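Local coordinates for protein beta-glucoside phosphorylase BglX (Unidentified, PDB 5VQE) that probably cleaves beta-glucosides by phosphorolysis, as a glycoside hydrolase family 3 enzyme with a pocket seen to bind 2-deoxy-2-fluoroglucose, at residues A[28-33]-A[338-343]; A[133-138]-A[378-383]; A[217-222]-A[243-248]; A[425-430]-A[445-450]. One frame throughout, in Å; residues are numbered along the deposited sequence.

Interaction 1. Residues A[28-33]-A[338-343]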
loop_
_atom_site.group_PDB
_atom_site.type_symbol
_atom_site.label_atom_id
_atom_site.label_comp_id
_atom_site.label_asym_id
_atom_site.label_seq_id
_atom_site.Cartn_x
_atom_site.Cartn_y
_atom_site.Cartn_z
ATOM N N LEU A 28 1.439 27.383 21.485
ATOM C CA LEU A 28 1.718 27.490 20.061
ATOM C C LEU A 28 1.026 28.709 19.467
ATOM O O LEU A 28 -0.131 28.999 19.784
ATOM C CB LEU A 28 1.264 26.225 19.328
ATOM C CG LEU A 28 1.977 24.928 19.733
ATOM C CD1 LEU A 28 1.363 23.730 19.014
ATOM C CD2 LEU A 28 3.475 24.989 19.463
ATOM N N SER A 29 1.751 29.429 18.614
ATOM C CA SER A 29 1.144 30.440 17.760
ATOM C C SER A 29 0.222 29.790 16.733
ATOM O O SER A 29 0.302 28.588 16.455
ATOM C CB SER A 29 2.213 31.233 17.018
ATOM O OG SER A 29 2.895 30.396 16.090
ATOM N N ASP A 30 -0.643 30.611 16.139
ATOM C CA ASP A 30 -1.480 30.118 15.048
ATOM C C ASP A 30 -0.628 29.543 13.924
ATOM O O ASP A 30 -0.958 28.494 13.364
ATOM C CB ASP A 30 -2.378 31.236 14.517
ATOM C CG ASP A 30 -3.526 31.554 15.445
ATOM O OD1 ASP A 30 -3.636 30.926 16.519
ATOM O OD2 ASP A 30 -4.328 32.442 15.094
ATOM N N ASP A 31 0.479 30.207 13.586
ATOM C CA ASP A 31 1.346 29.694 12.528
ATOM C C ASP A 31 1.923 28.328 12.894
ATOM O O ASP A 31 2.074 27.454 12.028
ATOM C CB ASP A 31 2.471 30.684 12.248
ATOM C CG ASP A 31 2.071 31.777 11.276
ATOM O OD1 ASP A 31 0.964 31.708 10.702
ATOM O OD2 ASP A 31 2.883 32.707 11.082
ATOM N N GLU A 32 2.262 28.130 14.172
ATOM C CA GLU A 32 2.790 26.842 14.605
ATOM C C GLU A 32 1.708 25.776 14.603
ATOM O O GLU A 32 1.973 24.611 14.280
ATOM C CB GLU A 32 3.398 26.963 16.001
ATOM C CG GLU A 32 4.732 27.651 16.032
ATOM C CD GLU A 32 5.233 27.843 17.441
ATOM O OE1 GLU A 32 4.495 28.428 18.270
ATOM O OE2 GLU A 32 6.351 27.378 17.724
ATOM N N LYS A 33 0.487 26.147 14.988
ATOM C CA LYS A 33 -0.615 25.194 14.942
ATOM C C LYS A 33 -0.918 24.794 13.503
ATOM O O LYS A 33 -1.077 23.608 13.196
ATOM C CB LYS A 33 -1.850 25.783 15.624
ATOM C CG LYS A 33 -1.766 25.823 17.144
ATOM C CD LYS A 33 -2.963 26.565 17.731
ATOM C CE LYS A 33 -2.786 26.885 19.200
ATOM N NZ LYS A 33 -3.964 27.634 19.733
ATOM N N LEU A 338 -11.575 28.034 8.042
ATOM C CA LEU A 338 -11.161 27.148 9.117
ATOM C C LEU A 338 -11.326 27.912 10.418
ATOM O O LEU A 338 -10.820 29.032 10.546
ATOM C CB LEU A 338 -9.707 26.708 8.937
ATOM C CG LEU A 338 -9.048 25.984 10.116
ATOM C CD1 LEU A 338 -9.746 24.673 10.405
ATOM C CD2 LEU A 338 -7.582 25.748 9.836
ATOM N N THR A 339 -12.046 27.331 11.363
ATOM C CA THR A 339 -12.250 28.008 12.633
ATOM C C THR A 339 -11.079 27.753 13.573
ATOM O O THR A 339 -10.403 26.720 13.502
ATOM C CB THR A 339 -13.554 27.551 13.290
ATOM O OG1 THR A 339 -13.436 26.186 13.691
ATOM C CG2 THR A 339 -14.719 27.697 12.320
ATOM N N HIS A 340 -10.828 28.729 14.448
ATOM C CA HIS A 340 -9.802 28.567 15.472
ATOM C C HIS A 340 -10.121 27.405 16.393
ATOM O O HIS A 340 -9.209 26.767 16.931
ATOM C CB HIS A 340 -9.665 29.852 16.291
ATOM C CG HIS A 340 -9.019 30.972 15.543
ATOM N ND1 HIS A 340 -7.688 31.294 15.696
ATOM C CD2 HIS A 340 -9.512 31.829 14.622
ATOM C CE1 HIS A 340 -7.393 32.311 14.908
ATOM N NE2 HIS A 340 -8.481 32.654 14.244
ATOM N N GLU A 341 -11.408 27.120 16.587
ATOM C CA GLU A 341 -11.807 26.051 17.490
ATOM C C GLU A 341 -11.545 24.684 16.865
ATOM O O GLU A 341 -11.110 23.747 17.547
ATOM C CB GLU A 341 -13.282 26.230 17.857
ATOM C CG GLU A 341 -13.558 27.460 18.754
ATOM C CD GLU A 341 -13.661 28.801 18.003
ATOM O OE1 GLU A 341 -13.681 28.828 16.749
ATOM O OE2 GLU A 341 -13.728 29.844 18.690
ATOM N N ARG A 342 -11.775 24.564 15.561
ATOM C CA ARG A 342 -11.460 23.326 14.861
ATOM C C ARG A 342 -9.950 23.151 14.697
ATOM O O ARG A 342 -9.437 22.028 14.758
ATOM C CB ARG A 342 -12.176 23.332 13.518
ATOM C CG ARG A 342 -11.887 22.163 12.628
ATOM C CD ARG A 342 -12.385 20.826 13.143
ATOM N NE ARG A 342 -11.591 19.808 12.469
ATOM C CZ ARG A 342 -10.954 18.800 13.050
ATOM N NH1 ARG A 342 -11.053 18.580 14.350
ATOM N NH2 ARG A 342 -10.229 17.980 12.300
ATOM N N LEU A 343 -9.220 24.247 14.485
ATOM C CA LEU A 343 -7.763 24.167 14.450
ATOM C C LEU A 343 -7.220 23.573 15.744
ATOM O O LEU A 343 -6.375 22.670 15.722
ATOM C CB LEU A 343 -7.167 25.554 14.209
ATOM C CG LEU A 343 -5.645 25.654 14.281
ATOM C CD1 LEU A 343 -5.002 24.771 13.223
ATOM C CD2 LEU A 343 -5.200 27.097 14.103
HETATM O O HOH W 1 -5.780 30.570 17.615
#
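Leu343, Lys33 and Asp30 contribute most of the surface covered where the first turns of helices 30-36 and 340-356 lie side by side, running in the same general direction. Their CA atoms come within 7.2 Å at Lys33 and Leu343. At that level the contact is apolar: CD2 of Leu343 reaches CB of Lys33 at 3.9 Å, and both methyls of the leucine bear on the root of the lysine. The leucine branch points there because CG is anti to the backbone N (chi1 174°). The extended remainder of Lys33 leads away, its NZ forming a salt bridge with Asp344.

One turn nearer the helix starts, Asp30 and His340 cross at about a right angle. Asp30 OD2 lies 3.1 Å from His340 CE1, in the ring plane at its edge, with the carboxylate turned 50° from the ring. A water hydrogen-bonded to His340 ND1 at 2.8 Å also approaches Asp30 OD1, too closely to be trusted in detail. With an alanine in place of Asp30, the edge of His340 would probably lose its carboxylate neighbour, and the ring could turn more easily.

Leu333 of helix 322-335 touches Asp30, His340 and Leu343. Ser29 and Glu32 form a capping box and Thr339 caps its own helix, so this is a pairing of capped helix N-termini joining early and late parts of the GH3 N-terminal, TIM-barrel-type domain.

Interaction 2. Residues A[133-138]-A[378-383]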
loop_
_atom_site.group_PDB
_atom_site.type_symbol
_atom_site.label_atom_id
_atom_site.label_comp_id
_atom_site.label_asym_id
_atom_site.label_seq_id
_atom_site.Cartn_x
_atom_site.Cartn_y
_atom_site.Cartn_z
ATOM N N ALA A 133 7.037 -2.890 11.037
ATOM C CA ALA A 133 7.240 -2.039 12.196
ATOM C C ALA A 133 8.610 -2.267 12.821
ATOM O O ALA A 133 9.250 -1.313 13.286
ATOM C CB ALA A 133 6.127 -2.285 13.211
ATOM N N SER A 134 9.075 -3.517 12.841
ATOM C CA SER A 134 10.397 -3.800 13.386
ATOM C C SER A 134 11.476 -3.075 12.596
ATOM O O SER A 134 12.338 -2.399 13.173
ATOM C CB SER A 134 10.655 -5.307 13.392
ATOM O OG SER A 134 11.950 -5.577 13.886
ATOM N N GLU A 135 11.445 -3.200 11.268
ATOM C CA GLU A 135 12.471 -2.560 10.446
ATOM C C GLU A 135 12.263 -1.052 10.380
ATOM O O GLU A 135 13.226 -0.280 10.453
ATOM C CB GLU A 135 12.475 -3.201 9.058
ATOM C CG GLU A 135 12.760 -4.705 9.139
ATOM C CD GLU A 135 13.138 -5.332 7.820
ATOM O OE1 GLU A 135 12.971 -4.673 6.772
ATOM O OE2 GLU A 135 13.617 -6.490 7.836
ATOM N N GLY A 136 11.009 -0.607 10.292
ATOM C CA GLY A 136 10.745 0.822 10.296
ATOM C C GLY A 136 11.176 1.496 11.585
ATOM O O GLY A 136 11.818 2.546 11.565
ATOM N N SER A 137 10.826 0.903 12.729
ATOM C CA SER A 137 11.133 1.558 14.000
ATOM C C SER A 137 12.632 1.628 14.247
ATOM O O SER A 137 13.097 2.534 14.946
ATOM C CB SER A 137 10.433 0.849 15.167
ATOM O OG SER A 137 10.853 -0.498 15.331
ATOM N N ALA A 138 13.403 0.698 13.678
ATOM C CA ALA A 138 14.855 0.743 13.840
ATOM C C ALA A 138 15.446 2.040 13.309
ATOM O O ALA A 138 16.475 2.509 13.814
ATOM C CB ALA A 138 15.498 -0.445 13.130
ATOM N N LYS A 378 17.657 -12.809 9.732
ATOM C CA LYS A 378 17.325 -14.169 9.325
ATOM C C LYS A 378 15.861 -14.478 9.612
ATOM O O LYS A 378 15.182 -15.115 8.797
ATOM C CB LYS A 378 18.240 -15.174 10.035
ATOM N N LYS A 379 15.357 -14.024 10.760
ATOM C CA LYS A 379 13.953 -14.231 11.107
ATOM C C LYS A 379 13.032 -13.661 10.032
ATOM O O LYS A 379 12.081 -14.321 9.595
ATOM C CB LYS A 379 13.666 -13.586 12.470
ATOM C CG LYS A 379 12.240 -13.730 12.982
ATOM C CD LYS A 379 11.995 -12.806 14.190
ATOM C CE LYS A 379 11.167 -13.496 15.266
ATOM N NZ LYS A 379 10.418 -12.541 16.142
ATOM N N HIS A 380 13.301 -12.431 9.590
ATOM C CA HIS A 380 12.424 -11.792 8.615
ATOM C C HIS A 380 12.503 -12.487 7.261
ATOM O O HIS A 380 11.474 -12.701 6.608
ATOM C CB HIS A 380 12.779 -10.315 8.485
ATOM C CG HIS A 380 12.524 -9.529 9.733
ATOM N ND1 HIS A 380 12.854 -8.197 9.858
ATOM C CD2 HIS A 380 11.964 -9.891 10.911
ATOM C CE1 HIS A 380 12.513 -7.775 11.063
ATOM N NE2 HIS A 380 11.970 -8.782 11.720
ATOM N N LYS A 381 13.711 -12.858 6.827
ATOM C CA LYS A 381 13.852 -13.583 5.570
ATOM C C LYS A 381 13.147 -14.928 5.640
ATOM O O LYS A 381 12.543 -15.376 4.658
ATOM C CB LYS A 381 15.331 -13.765 5.236
ATOM C CG LYS A 381 16.092 -12.458 5.049
ATOM N N LYS A 382 13.205 -15.581 6.806
ATOM C CA LYS A 382 12.533 -16.860 6.995
ATOM C C LYS A 382 11.021 -16.727 6.842
ATOM O O LYS A 382 10.378 -17.564 6.200
ATOM C CB LYS A 382 12.887 -17.416 8.375
ATOM C CG LYS A 382 12.195 -18.719 8.738
ATOM C CD LYS A 382 12.695 -19.252 10.085
ATOM N N TRP A 383 10.435 -15.686 7.432
ATOM C CA TRP A 383 8.997 -15.469 7.293
ATOM C C TRP A 383 8.608 -15.238 5.839
ATOM O O TRP A 383 7.549 -15.693 5.396
ATOM C CB TRP A 383 8.560 -14.278 8.147
ATOM C CG TRP A 383 8.469 -14.557 9.611
ATOM C CD1 TRP A 383 8.354 -15.774 10.210
ATOM C CD2 TRP A 383 8.483 -13.587 10.670
ATOM N NE1 TRP A 383 8.295 -15.624 11.578
ATOM C CE2 TRP A 383 8.372 -14.292 11.883
ATOM C CE3 TRP A 383 8.583 -12.195 10.707
ATOM C CZ2 TRP A 383 8.355 -13.652 13.116
ATOM C CZ3 TRP A 383 8.563 -11.563 11.923
ATOM C CH2 TRP A 383 8.455 -12.290 13.117
HETATM O O HOH W 2 11.983 -8.220 14.523
#
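Glu135 and His380 mark the nearest approach of two helical segments, their CA atoms 9.4 Å apart; 133-138 and 378-383 run in roughly opposite directions, and at this spacing only side chains bridge them. The imidazole of His380 fills most of the interval. Its ND1 donates to Glu135 OE2 at 2.8 Å, with a nearly straight N-H...O angle of 165°. The carboxylate oxygen sits close to the ring plane, but its own anti side is used from 25° out of the carboxylate plane. Glu135 comes from the opposite direction on a chain extended beyond CG, which also brings its CG within 3.6 Å of His380 CE1.

Ser134 OG lies at the ring edge as well, 3.6 Å from CE1, and a water joins this hydroxyl (2.7 Å) to NE2 of His380 (2.9 Å). Both ring nitrogens are therefore engaged, which fixes the rotation of this buried imidazole. Glu135 OE2 is gripped three times, since Thr108 OG1 and the backbone N of Gln376 also bond to it.

The histidine packs on Val131 and Trp383 stacks on His127, tying helix 378-391 to helix 122-138 at two levels, while Arg374, in the chain before helix 378-391, bonds Ser134 O.

Interaction 3. Residues A[217-222]-A[243-248]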
loop_
_atom_site.group_PDB
_atom_site.type_symbol
_atom_site.label_atom_id
_atom_site.label_comp_id
_atom_site.label_asym_id
_atom_site.label_seq_id
_atom_site.Cartn_x
_atom_site.Cartn_y
_atom_site.Cartn_z
ATOM N N ASP A 217 -26.828 1.240 1.708
ATOM C CA ASP A 217 -26.942 -0.030 2.425
ATOM C C ASP A 217 -25.838 -0.998 2.019
ATOM O O ASP A 217 -25.235 -1.657 2.873
ATOM C CB ASP A 217 -28.310 -0.668 2.169
ATOM C CG ASP A 217 -29.426 -0.036 2.996
ATOM O OD1 ASP A 217 -29.128 0.745 3.927
ATOM O OD2 ASP A 217 -30.612 -0.328 2.716
ATOM N N GLU A 218 -25.583 -1.128 0.715
ATOM C CA GLU A 218 -24.504 -2.001 0.262
ATOM C C GLU A 218 -23.170 -1.578 0.853
ATOM O O GLU A 218 -22.386 -2.428 1.296
ATOM C CB GLU A 218 -24.413 -1.999 -1.263
ATOM C CG GLU A 218 -25.555 -2.704 -1.979
ATOM C CD GLU A 218 -25.566 -2.442 -3.487
ATOM O OE1 GLU A 218 -24.956 -1.446 -3.942
ATOM O OE2 GLU A 218 -26.195 -3.236 -4.221
ATOM N N TRP A 219 -22.879 -0.270 0.840
ATOM C CA TRP A 219 -21.623 0.219 1.406
ATOM C C TRP A 219 -21.556 -0.089 2.892
ATOM O O TRP A 219 -20.557 -0.624 3.390
ATOM C CB TRP A 219 -21.478 1.726 1.162
ATOM C CG TRP A 219 -20.155 2.277 1.632
ATOM C CD1 TRP A 219 -19.014 2.372 0.901
ATOM C CD2 TRP A 219 -19.838 2.799 2.937
ATOM N NE1 TRP A 219 -18.005 2.916 1.659
ATOM C CE2 TRP A 219 -18.487 3.194 2.910
ATOM C CE3 TRP A 219 -20.565 2.967 4.118
ATOM C CZ2 TRP A 219 -17.842 3.740 4.022
ATOM C CZ3 TRP A 219 -19.925 3.515 5.221
ATOM C CH2 TRP A 219 -18.579 3.895 5.164
ATOM N N MET A 220 -22.633 0.213 3.613
ATOM C CA MET A 220 -22.653 -0.026 5.046
ATOM C C MET A 220 -22.367 -1.491 5.361
ATOM O O MET A 220 -21.645 -1.797 6.317
ATOM C CB MET A 220 -24.004 0.413 5.623
ATOM C CG MET A 220 -23.992 0.680 7.111
ATOM S SD MET A 220 -22.771 1.935 7.581
ATOM C CE MET A 220 -23.387 3.400 6.797
ATOM N N ASP A 221 -22.904 -2.412 4.554
ATOM C CA ASP A 221 -22.764 -3.843 4.816
ATOM C C ASP A 221 -21.390 -4.394 4.456
ATOM O O ASP A 221 -21.071 -5.515 4.866
ATOM C CB ASP A 221 -23.813 -4.647 4.035
ATOM C CG ASP A 221 -25.242 -4.267 4.385
ATOM O OD1 ASP A 221 -25.505 -3.819 5.521
ATOM O OD2 ASP A 221 -26.114 -4.437 3.509
ATOM N N THR A 222 -20.584 -3.661 3.689
ATOM C CA THR A 222 -19.271 -4.144 3.281
ATOM C C THR A 222 -18.176 -3.227 3.826
ATOM O O THR A 222 -17.552 -3.544 4.848
ATOM C CB THR A 222 -19.215 -4.269 1.754
ATOM O OG1 THR A 222 -19.489 -3.003 1.138
ATOM C CG2 THR A 222 -20.257 -5.278 1.274
ATOM N N ILE A 243 -11.806 9.784 -2.852
ATOM C CA ILE A 243 -12.825 8.882 -3.366
ATOM C C ILE A 243 -14.174 9.389 -2.879
ATOM O O ILE A 243 -14.332 9.695 -1.693
ATOM C CB ILE A 243 -12.587 7.435 -2.890
ATOM C CG1 ILE A 243 -11.209 6.925 -3.337
ATOM C CG2 ILE A 243 -13.688 6.525 -3.382
ATOM C CD1 ILE A 243 -10.764 5.654 -2.644
ATOM N N ARG A 244 -15.142 9.465 -3.782
ATOM C CA ARG A 244 -16.500 9.851 -3.415
ATOM C C ARG A 244 -17.346 8.623 -3.096
ATOM O O ARG A 244 -17.108 7.530 -3.620
ATOM C CB ARG A 244 -17.162 10.645 -4.543
ATOM C CG ARG A 244 -16.687 12.078 -4.623
ATOM C CD ARG A 244 -17.141 12.756 -5.898
ATOM N NE ARG A 244 -16.355 12.331 -7.044
ATOM C CZ ARG A 244 -16.592 12.713 -8.295
ATOM N NH1 ARG A 244 -17.602 13.534 -8.563
ATOM N NH2 ARG A 244 -15.819 12.277 -9.280
ATOM N N GLN A 245 -18.335 8.816 -2.218
ATOM C CA GLN A 245 -19.395 7.833 -1.975
ATOM C C GLN A 245 -20.697 8.620 -2.021
ATOM O O GLN A 245 -21.241 9.023 -0.981
ATOM C CB GLN A 245 -19.219 7.097 -0.647
ATOM C CG GLN A 245 -19.554 5.611 -0.706
ATOM C CD GLN A 245 -20.926 5.317 -1.319
ATOM O OE1 GLN A 245 -21.799 6.187 -1.358
ATOM N NE2 GLN A 245 -21.121 4.076 -1.781
ATOM N N PRO A 246 -21.197 8.908 -3.220
ATOM C CA PRO A 246 -22.355 9.814 -3.319
ATOM C C PRO A 246 -23.580 9.314 -2.580
ATOM O O PRO A 246 -24.320 10.119 -2.001
ATOM C CB PRO A 246 -22.592 9.913 -4.833
ATOM C CG PRO A 246 -21.826 8.795 -5.444
ATOM C CD PRO A 246 -20.676 8.526 -4.539
ATOM N N ASN A 247 -23.812 8.001 -2.564
ATOM C CA ASN A 247 -25.045 7.481 -1.978
ATOM C C ASN A 247 -25.005 7.546 -0.459
ATOM O O ASN A 247 -26.026 7.820 0.184
ATOM C CB ASN A 247 -25.286 6.053 -2.466
ATOM C CG ASN A 247 -25.648 6.006 -3.939
ATOM O OD1 ASN A 247 -26.405 6.843 -4.421
ATOM N ND2 ASN A 247 -25.093 5.044 -4.665
ATOM N N VAL A 248 -23.837 7.302 0.133
ATOM C CA VAL A 248 -23.688 7.504 1.571
ATOM C C VAL A 248 -23.785 8.985 1.898
ATOM O O VAL A 248 -24.392 9.377 2.903
ATOM C CB VAL A 248 -22.357 6.901 2.058
ATOM C CG1 VAL A 248 -22.077 7.279 3.511
ATOM C CG2 VAL A 248 -22.387 5.382 1.902
#
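In the beta-alpha-beta unit formed by strand 210-211, helix 216-232 and strand 237-244, Trp219 of the helix packs on Gln245, the N-cap that follows the second strand, and on Val248 in the first turn of helix 246-252. Trp219 and Val248 have the nearest CA atoms of the two segments, 7.6 Å apart. The indole is sent across because its CG stands anti to the backbone N (chi1 -176°). Gln245 CG covers one face of the five-membered ring in a CH-pi contact, 4.0 Å from its centroid. Trp219 CD1 is the ring atom closest to Gln245 CG, at 3.7 Å. Farther along the indole, Val248 CG2 lies 3.8 Å from Trp219 CE3, the two side chains crossing at about a right angle.

Gln245 chi1 of -140° departs from a staggered value and the chain bends at chi2, which turns OE1 back to accept from Val248 N at 2.8 Å. This N-cap bond is nearly straight at the hydrogen (172°), although the donor lies above the carbonyl plane and not on a lone pair. The other end of the amide, NE2, donates to Leu214 O and Asn212 OD1, so bonds at both ends fix its rotation. A leucine here would probably leave Val248 N without its cap and remove both NE2 bonds, with Leu214 O still served by Asn247 ND2.

Trp219 NE1 bonds Pro196 O, and Ile274 touches both Trp219 and Val248. Met239 of the sugar pocket lies on strand 237-244. The contact packs crossover helix 216-232 on the capped turn after that strand, in a TIM-barrel-clan domain.

Interaction 4. Residues A[425-430]-A[445-450]; sequences GGYLSE and VHWFEE
Tyr427 lies across Trp447, and successive atoms of its side chain move along the indole. CB only grazes it, 4.2 Å from Trp447 CZ2. CG is nearer, at 3.9 Å from the same CZ2, over the benzene half. The ring then divides: CD1 lies by Trp447 CE3 and CZ3, and CD2 by CE2 and NE1. CE1 comes to 3.5 Å from Trp447 CD2, while CE2 on the other side is 3.8 Å from Trp447 NE1. CZ sits 3.6 Å from Trp447 CG, and the hydroxyl passes beyond the indole to rest 3.4 Å from Trp447 CB. The tyrosine thus runs from the far end of the tryptophan back toward its root, the two side chains sliding past each other in opposite directions. Planes only 10° apart, with the phenol over the five-membered ring, establish a face-to-face stack.

At the tip, Tyr427 OH donates to Glu449 OE1 at 2.7 Å. The oxygen lies at the edge of the phenol, in its plane, and is met on its anti side, 35° out of the carboxylate plane. Glu449 can deliver it because the chain turns into a 3-10 segment after Trp447 and the side chain bends at chi2 (70°). Stack and bond together restrict both tilt and slide of the phenol.

Gln417 of strand 412-419 bonds Gly426 O and Leu428 N, holding the backbone on both sides of Tyr427. Lys435 of helix 429-441 makes a cation-pi contact with Trp447. The pair therefore joins the loop leading into that helix to the end of strand 444-447, an outermost strand of the six-stranded mixed sheet.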
loop_
_atom_site.group_PDB
_atom_site.type_symbol
_atom_site.label_atom_id
_atom_site.label_comp_id
_atom_site.label_asym_id
_atom_site.label_seq_id
_atom_site.Cartn_x
_atom_site.Cartn_y
_atom_site.Cartn_z
ATOM N N GLY A 425 18.782 -3.163 -18.748
ATOM C CA GLY A 425 19.103 -4.403 -19.418
ATOM C C GLY A 425 17.910 -5.156 -19.961
ATOM O O GLY A 425 18.099 -6.172 -20.642
ATOM N N GLY A 426 16.688 -4.708 -19.670
ATOM C CA GLY A 426 15.493 -5.294 -20.228
ATOM C C GLY A 426 14.854 -6.392 -19.400
ATOM O O GLY A 426 13.648 -6.625 -19.540
ATOM N N TYR A 427 15.610 -7.074 -18.542
ATOM C CA TYR A 427 15.100 -8.236 -17.825
ATOM C C TYR A 427 15.090 -7.983 -16.325
ATOM O O TYR A 427 16.082 -7.514 -15.755
ATOM C CB TYR A 427 15.919 -9.487 -18.153
ATOM C CG TYR A 427 15.801 -9.897 -19.605
ATOM C CD1 TYR A 427 14.589 -10.311 -20.130
ATOM C CD2 TYR A 427 16.901 -9.864 -20.451
ATOM C CE1 TYR A 427 14.477 -10.677 -21.456
ATOM C CE2 TYR A 427 16.795 -10.231 -21.779
ATOM C CZ TYR A 427 15.584 -10.633 -22.276
ATOM O OH TYR A 427 15.484 -11.000 -23.600
ATOM N N LEU A 428 13.960 -8.288 -15.698
ATOM C CA LEU A 428 13.840 -8.183 -14.252
ATOM C C LEU A 428 14.867 -9.071 -13.563
ATOM O O LEU A 428 15.102 -10.212 -13.971
ATOM C CB LEU A 428 12.438 -8.599 -13.813
ATOM C CG LEU A 428 11.268 -7.785 -14.349
ATOM C CD1 LEU A 428 9.977 -8.575 -14.199
ATOM C CD2 LEU A 428 11.165 -6.469 -13.615
ATOM N N SER A 429 15.470 -8.549 -12.495
ATOM C CA SER A 429 16.397 -9.355 -11.711
ATOM C C SER A 429 15.751 -10.667 -11.278
ATOM O O SER A 429 16.388 -11.726 -11.308
ATOM C CB SER A 429 16.873 -8.557 -10.497
ATOM O OG SER A 429 17.781 -9.318 -9.723
ATOM N N GLU A 430 14.474 -10.628 -10.898
ATOM C CA GLU A 430 13.834 -11.839 -10.403
ATOM C C GLU A 430 13.580 -12.840 -11.525
ATOM O O GLU A 430 13.569 -14.053 -11.279
ATOM C CB GLU A 430 12.531 -11.487 -9.691
ATOM C CG GLU A 430 12.729 -10.838 -8.333
ATOM C CD GLU A 430 13.200 -9.409 -8.424
ATOM O OE1 GLU A 430 12.982 -8.759 -9.469
ATOM O OE2 GLU A 430 13.802 -8.937 -7.440
ATOM N N VAL A 445 17.118 -23.050 -21.392
ATOM C CA VAL A 445 16.178 -21.935 -21.319
ATOM C C VAL A 445 16.731 -20.762 -22.108
ATOM O O VAL A 445 17.806 -20.243 -21.781
ATOM C CB VAL A 445 15.904 -21.510 -19.868
ATOM C CG1 VAL A 445 14.758 -20.483 -19.823
ATOM C CG2 VAL A 445 15.563 -22.713 -19.015
ATOM N N HIS A 446 15.990 -20.332 -23.130
ATOM C CA HIS A 446 16.285 -19.110 -23.859
ATOM C C HIS A 446 15.174 -18.095 -23.636
ATOM O O HIS A 446 14.009 -18.458 -23.444
ATOM C CB HIS A 446 16.417 -19.354 -25.367
ATOM C CG HIS A 446 17.602 -20.176 -25.755
ATOM N ND1 HIS A 446 17.596 -21.553 -25.718
ATOM C CD2 HIS A 446 18.830 -19.817 -26.197
ATOM C CE1 HIS A 446 18.771 -22.007 -26.120
ATOM N NE2 HIS A 446 19.537 -20.973 -26.415
ATOM N N TRP A 447 15.544 -16.821 -23.655
ATOM C CA TRP A 447 14.548 -15.761 -23.665
ATOM C C TRP A 447 13.834 -15.732 -25.015
ATOM O O TRP A 447 14.410 -16.078 -26.050
ATOM C CB TRP A 447 15.188 -14.397 -23.431
ATOM C CG TRP A 447 15.943 -14.184 -22.138
ATOM C CD1 TRP A 447 17.296 -14.050 -22.000
ATOM C CD2 TRP A 447 15.389 -14.012 -20.826
ATOM N NE1 TRP A 447 17.618 -13.824 -20.682
ATOM C CE2 TRP A 447 16.467 -13.796 -19.942
ATOM C CE3 TRP A 447 14.092 -14.034 -20.310
ATOM C CZ2 TRP A 447 16.287 -13.606 -18.577
ATOM C CZ3 TRP A 447 13.916 -13.844 -18.950
ATOM C CH2 TRP A 447 15.007 -13.634 -18.101
ATOM N N PHE A 448 12.579 -15.278 -24.998
ATOM C CA PHE A 448 11.813 -15.124 -26.233
ATOM C C PHE A 448 12.592 -14.345 -27.279
ATOM O O PHE A 448 12.532 -14.654 -28.475
ATOM C CB PHE A 448 10.501 -14.403 -25.938
ATOM C CG PHE A 448 9.601 -14.254 -27.136
ATOM C CD1 PHE A 448 9.548 -13.061 -27.838
ATOM C CD2 PHE A 448 8.809 -15.306 -27.554
ATOM C CE1 PHE A 448 8.715 -12.921 -28.940
ATOM C CE2 PHE A 448 7.984 -15.177 -28.654
ATOM C CZ PHE A 448 7.934 -13.979 -29.346
ATOM N N GLU A 449 13.306 -13.310 -26.844
ATOM C CA GLU A 449 13.995 -12.416 -27.757
ATOM C C GLU A 449 15.177 -13.083 -28.452
ATOM O O GLU A 449 15.646 -12.561 -29.469
ATOM C CB GLU A 449 14.457 -11.172 -26.988
ATOM C CG GLU A 449 13.310 -10.250 -26.501
ATOM C CD GLU A 449 12.452 -10.846 -25.376
ATOM O OE1 GLU A 449 12.977 -11.608 -24.533
ATOM O OE2 GLU A 449 11.238 -10.543 -25.340
ATOM N N GLU A 450 15.641 -14.234 -27.958
ATOM C CA GLU A 450 16.857 -14.867 -28.453
ATOM C C GLU A 450 16.627 -15.868 -29.572
ATOM O O GLU A 450 17.603 -16.303 -30.191
ATOM C CB GLU A 450 17.572 -15.611 -27.320
ATOM C CG GLU A 450 18.061 -14.751 -26.197
ATOM C CD GLU A 450 18.854 -15.548 -25.179
ATOM O OE1 GLU A 450 18.314 -16.532 -24.621
ATOM O OE2 GLU A 450 20.028 -15.192 -24.950
#

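Overall arrangement
Interactions 2 and 3 are buried, whereas interactions 1 and 4 lie farther from the chain's centre and are only partly buried. Interactions 1 and 3 both belong to the GH3 N-terminal domain, with 3 nested in the loop closed by 1, yet their nearest atoms are about 17 Å apart. Interactions 1 and 2 cross along the chain, helices 340-356 and 378-391 being consecutive. Interactions 1 and 2 pair helices; 3 and 4 each join parts of a beta-alpha-beta unit, in separate sheets. The chemistry differs accordingly: mixed apolar and carboxylate-edge contact in 1, a buried polar network in 2, CH-pi packing in 3, and aromatic stacking ending in a carboxylate bond in 4.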